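Local coordinates for endoribonuclease MazF4 (Mycobacterium tuberculosis, PDB 5XE2), which cleaves single-stranded mRNA within the sequence UCGCU as the toxin of a type II toxin-antitoxin pair, neutralised by its cognate antitoxin MazE4, at residues M3-Y12 against W23-H34. Residues are numbered along the deposited sequence; the frame is centred on the assembly and turned at random.
Sequences MNAPLRGQVY and WLIVSNNARNRH
Y12 and W23 form an antiparallel hydrogen-bonded pair in the hairpin of strands 10-14 and 21-25, and the contact continues outward as the loop before the first strand runs past helix 29-34. The strand directions differ by 145°, and V11 with L24 is the adjoining non-hydrogen-bonded pair. Beyond it, I25 N donates to Q10 O almost along the carbonyl bond and I25 O receives G9 N at 3.0 Å, G9 being the third residue of a type II turn from L7 to Q10, closed by Q10 N donating to L7 O.

R8, within that turn, is held by backbone and side chain alike. Its N donates to N29 OD1 at 2.7 Å, in the amide plane and on a lone pair. With CG anti to the backbone N (chi1 -163°) and the chain extended to NE, the side chain runs past S27 O until NE meets V26 O at 2.8 Å; that bond is bent, 146° at the hydrogen, and NE lies above the carbonyl plane. NH2 is bound by N95 of helix 88-101.

Two donors share Q10 OE1 from opposite faces of its amide, L7 N at 3.0 Å and Y12 OH at 2.5 Å, which ties the loop to the tyrosine. I25 CG1 lies at the edge of the Y12 ring, 4.1 Å from Y12 CD1. Toward the N-terminus water bridges and van der Waals contact take over: one water donates to both P6 O and N29 O, and M3 CE rests 3.4 Å from H34 O.

Such a hairpin, with a short helix following its second strand, belongs to the SH3-like, largely antiparallel fold of PemK/MazF toxins.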
loop_
_atom_site.group_PDB
_atom_site.type_symbol
_atom_site.label_atom_id
_atom_site.label_comp_id
_atom_site.label_asym_id
_atom_site.label_seq_id
_atom_site.Cartn_x
_atom_site.Cartn_y
_atom_site.Cartn_z
ATOM N N MET A 3 -12.691 8.363 -17.753
ATOM C CA MET A 3 -11.320 8.559 -17.303
ATOM C C MET A 3 -10.513 7.310 -17.656
ATOM O O MET A 3 -11.075 6.267 -18.011
ATOM C CB MET A 3 -11.282 8.834 -15.793
ATOM C CG MET A 3 -11.992 7.802 -14.937
ATOM S SD MET A 3 -12.055 8.236 -13.185
ATOM C CE MET A 3 -13.221 6.980 -12.664
ATOM N N ASN A 4 -9.197 7.415 -17.561
ATOM C CA ASN A 4 -8.322 6.303 -17.930
ATOM C C ASN A 4 -8.559 5.089 -17.018
ATOM O O ASN A 4 -9.052 5.236 -15.893
ATOM C CB ASN A 4 -6.856 6.752 -17.903
ATOM C CG ASN A 4 -6.568 7.893 -18.880
ATOM O OD1 ASN A 4 -7.342 8.153 -19.810
ATOM N ND2 ASN A 4 -5.456 8.593 -18.662
ATOM N N ALA A 5 -8.254 3.901 -17.533
ATOM C CA ALA A 5 -8.440 2.636 -16.821
ATOM C C ALA A 5 -7.127 1.858 -16.790
ATOM O O ALA A 5 -6.956 0.890 -17.531
ATOM C CB ALA A 5 -9.534 1.805 -17.479
ATOM N N PRO A 6 -6.187 2.278 -15.928
ATOM C CA PRO A 6 -4.933 1.521 -15.835
ATOM C C PRO A 6 -5.143 0.105 -15.304
ATOM O O PRO A 6 -6.139 -0.174 -14.632
ATOM C CB PRO A 6 -4.071 2.362 -14.882
ATOM C CG PRO A 6 -5.020 3.258 -14.174
ATOM C CD PRO A 6 -6.163 3.499 -15.103
ATOM N N LEU A 7 -4.199 -0.773 -15.620
ATOM C CA LEU A 7 -4.273 -2.184 -15.258
ATOM C C LEU A 7 -3.165 -2.604 -14.298
ATOM O O LEU A 7 -2.018 -2.136 -14.391
ATOM C CB LEU A 7 -4.221 -3.051 -16.524
ATOM C CG LEU A 7 -5.315 -2.769 -17.556
ATOM C CD1 LEU A 7 -5.022 -3.499 -18.860
ATOM C CD2 LEU A 7 -6.674 -3.181 -17.006
ATOM N N ARG A 8 -3.511 -3.517 -13.395
ATOM C CA ARG A 8 -2.545 -4.131 -12.494
ATOM C C ARG A 8 -1.411 -4.739 -13.324
ATOM O O ARG A 8 -1.662 -5.339 -14.375
ATOM C CB ARG A 8 -3.220 -5.197 -11.639
ATOM C CG ARG A 8 -2.417 -5.598 -10.424
ATOM C CD ARG A 8 -3.247 -6.392 -9.433
ATOM N NE ARG A 8 -2.512 -6.577 -8.187
ATOM C CZ ARG A 8 -1.569 -7.497 -7.962
ATOM N NH1 ARG A 8 -1.203 -8.372 -8.902
ATOM N NH2 ARG A 8 -0.981 -7.539 -6.769
ATOM N N GLY A 9 -0.169 -4.516 -12.896
ATOM C CA GLY A 9 1.004 -4.990 -13.640
ATOM C C GLY A 9 1.612 -3.995 -14.623
ATOM O O GLY A 9 2.734 -4.200 -15.081
ATOM N N GLN A 10 0.886 -2.927 -14.956
ATOM C CA GLN A 10 1.418 -1.873 -15.821
ATOM C C GLN A 10 2.325 -0.920 -15.060
ATOM O O GLN A 10 2.149 -0.706 -13.849
ATOM C CB GLN A 10 0.293 -1.083 -16.466
ATOM C CG GLN A 10 -0.562 -1.909 -17.411
ATOM C CD GLN A 10 -1.645 -1.086 -18.084
ATOM O OE1 GLN A 10 -2.062 -0.040 -17.574
ATOM N NE2 GLN A 10 -2.132 -1.573 -19.230
ATOM N N VAL A 11 3.271 -0.327 -15.794
ATOM C CA VAL A 11 4.265 0.594 -15.242
ATOM C C VAL A 11 4.158 1.948 -15.943
ATOM O O VAL A 11 4.186 2.018 -17.175
ATOM C CB VAL A 11 5.705 0.032 -15.380
ATOM C CG1 VAL A 11 6.736 1.032 -14.860
ATOM C CG2 VAL A 11 5.842 -1.290 -14.635
ATOM N N TYR A 12 4.047 3.011 -15.150
ATOM C CA TYR A 12 3.935 4.379 -15.650
ATOM C C TYR A 12 4.991 5.297 -15.026
ATOM O O TYR A 12 5.253 5.207 -13.818
ATOM C CB TYR A 12 2.544 4.942 -15.330
ATOM C CG TYR A 12 1.410 4.263 -16.067
ATOM C CD1 TYR A 12 0.809 3.111 -15.558
ATOM C CD2 TYR A 12 0.926 4.783 -17.268
ATOM C CE1 TYR A 12 -0.243 2.492 -16.225
ATOM C CE2 TYR A 12 -0.114 4.169 -17.953
ATOM C CZ TYR A 12 -0.700 3.027 -17.432
ATOM O OH TYR A 12 -1.731 2.425 -18.121
ATOM N N TRP A 23 6.467 3.703 -11.661
ATOM C CA TRP A 23 5.636 3.105 -10.628
ATOM C C TRP A 23 4.825 1.978 -11.236
ATOM O O TRP A 23 4.257 2.133 -12.314
ATOM C CB TRP A 23 4.693 4.147 -10.023
ATOM C CG TRP A 23 5.368 5.172 -9.178
ATOM C CD1 TRP A 23 5.977 6.316 -9.607
ATOM C CD2 TRP A 23 5.498 5.163 -7.746
ATOM N NE1 TRP A 23 6.477 7.021 -8.536
ATOM C CE2 TRP A 23 6.201 6.337 -7.382
ATOM C CE3 TRP A 23 5.093 4.277 -6.736
ATOM C CZ2 TRP A 23 6.507 6.651 -6.051
ATOM C CZ3 TRP A 23 5.396 4.586 -5.414
ATOM C CH2 TRP A 23 6.095 5.769 -5.085
ATOM N N LEU A 24 4.771 0.857 -10.521
ATOM C CA LEU A 24 4.009 -0.318 -10.923
ATOM C C LEU A 24 2.645 -0.359 -10.236
ATOM O O LEU A 24 2.580 -0.370 -8.999
ATOM C CB LEU A 24 4.774 -1.582 -10.556
ATOM C CG LEU A 24 3.984 -2.888 -10.699
ATOM C CD1 LEU A 24 3.809 -3.247 -12.159
ATOM C CD2 LEU A 24 4.646 -4.020 -9.947
ATOM N N ILE A 25 1.582 -0.470 -11.033
ATOM C CA ILE A 25 0.206 -0.497 -10.504
ATOM C C ILE A 25 -0.046 -1.833 -9.791
ATOM O O ILE A 25 0.099 -2.897 -10.399
ATOM C CB ILE A 25 -0.859 -0.347 -11.620
ATOM C CG1 ILE A 25 -0.634 0.920 -12.471
ATOM C CG2 ILE A 25 -2.271 -0.359 -11.023
ATOM C CD1 ILE A 25 -0.622 2.215 -11.692
ATOM N N VAL A 26 -0.426 -1.769 -8.512
ATOM C CA VAL A 26 -0.753 -2.981 -7.731
ATOM C C VAL A 26 -2.201 -3.071 -7.229
ATOM O O VAL A 26 -2.622 -4.128 -6.747
ATOM C CB VAL A 26 0.252 -3.205 -6.575
ATOM C CG1 VAL A 26 1.641 -3.484 -7.153
ATOM C CG2 VAL A 26 0.308 -2.011 -5.626
ATOM N N SER A 27 -2.971 -1.996 -7.362
ATOM C CA SER A 27 -4.393 -2.034 -7.033
ATOM C C SER A 27 -5.175 -2.898 -8.033
ATOM O O SER A 27 -4.761 -3.079 -9.177
ATOM C CB SER A 27 -4.978 -0.617 -6.942
ATOM O OG SER A 27 -4.387 0.257 -7.886
ATOM N N ASN A 28 -6.297 -3.440 -7.571
ATOM C CA ASN A 28 -7.133 -4.307 -8.393
ATOM C C ASN A 28 -7.789 -3.539 -9.544
ATOM O O ASN A 28 -8.065 -2.332 -9.432
ATOM C CB ASN A 28 -8.179 -5.033 -7.529
ATOM C CG ASN A 28 -9.314 -4.121 -7.072
ATOM O OD1 ASN A 28 -10.151 -3.702 -7.875
ATOM N ND2 ASN A 28 -9.359 -3.826 -5.784
ATOM N N ASN A 29 -8.046 -4.241 -10.640
ATOM C CA ASN A 29 -8.556 -3.608 -11.862
ATOM C C ASN A 29 -9.941 -2.950 -11.778
ATOM O O ASN A 29 -10.200 -1.976 -12.482
ATOM C CB ASN A 29 -8.497 -4.602 -13.035
ATOM C CG ASN A 29 -7.074 -4.845 -13.511
ATOM O OD1 ASN A 29 -6.197 -4.007 -13.306
ATOM N ND2 ASN A 29 -6.837 -5.990 -14.143
ATOM N N ALA A 30 -10.823 -3.460 -10.926
ATOM C CA ALA A 30 -12.136 -2.825 -10.713
ATOM C C ALA A 30 -11.967 -1.408 -10.109
ATOM O O ALA A 30 -12.526 -0.426 -10.610
ATOM C CB ALA A 30 -13.012 -3.707 -9.821
ATOM N N ARG A 31 -11.152 -1.306 -9.059
ATOM C CA ARG A 31 -10.812 -0.014 -8.454
ATOM C C ARG A 31 -10.109 0.888 -9.471
ATOM O O ARG A 31 -10.417 2.087 -9.556
ATOM C CB ARG A 31 -9.944 -0.207 -7.196
ATOM C CG ARG A 31 -9.534 1.076 -6.464
ATOM C CD ARG A 31 -8.205 1.644 -6.967
ATOM N NE ARG A 31 -7.742 2.808 -6.212
ATOM C CZ ARG A 31 -7.122 2.769 -5.028
ATOM N NH1 ARG A 31 -6.871 1.612 -4.406
ATOM N NH2 ARG A 31 -6.746 3.914 -4.448
ATOM N N ASN A 32 -9.188 0.320 -10.248
ATOM C CA ASN A 32 -8.443 1.115 -11.236
ATOM C C ASN A 32 -9.322 1.691 -12.354
ATOM O O ASN A 32 -9.042 2.779 -12.862
ATOM C CB ASN A 32 -7.318 0.309 -11.880
ATOM C CG ASN A 32 -6.270 -0.170 -10.889
ATOM O OD1 ASN A 32 -6.067 0.420 -9.830
ATOM N ND2 ASN A 32 -5.590 -1.246 -11.245
ATOM N N ARG A 33 -10.367 0.963 -12.747
ATOM C CA ARG A 33 -11.284 1.452 -13.776
ATOM C C ARG A 33 -12.256 2.503 -13.238
ATOM O O ARG A 33 -12.478 3.531 -13.878
ATOM C CB ARG A 33 -12.074 0.302 -14.405
ATOM C CG ARG A 33 -12.868 0.724 -15.650
ATOM C CD ARG A 33 -13.478 -0.425 -16.445
ATOM N NE ARG A 33 -12.700 -1.653 -16.323
ATOM C CZ ARG A 33 -12.970 -2.678 -15.510
ATOM N NH1 ARG A 33 -14.050 -2.681 -14.726
ATOM N NH2 ARG A 33 -12.150 -3.731 -15.489
ATOM N N HIS A 34 -12.821 2.235 -12.064
ATOM C CA HIS A 34 -13.992 2.958 -11.575
ATOM C C HIS A 34 -13.733 4.109 -10.617
ATOM O O HIS A 34 -14.653 4.878 -10.367
ATOM C CB HIS A 34 -14.954 1.969 -10.912
ATOM C CG HIS A 34 -15.469 0.921 -11.848
ATOM N ND1 HIS A 34 -15.991 1.224 -13.087
ATOM C CD2 HIS A 34 -15.552 -0.424 -11.722
ATOM C CE1 HIS A 34 -16.367 0.111 -13.688
ATOM N NE2 HIS A 34 -16.119 -0.902 -12.878
HETATM O O HOH W 1 -12.337 4.203 -16.476
HETATM O O HOH W 2 -8.858 -0.970 -14.830
HETATM O O HOH W 3 -4.103 -6.629 -14.831
#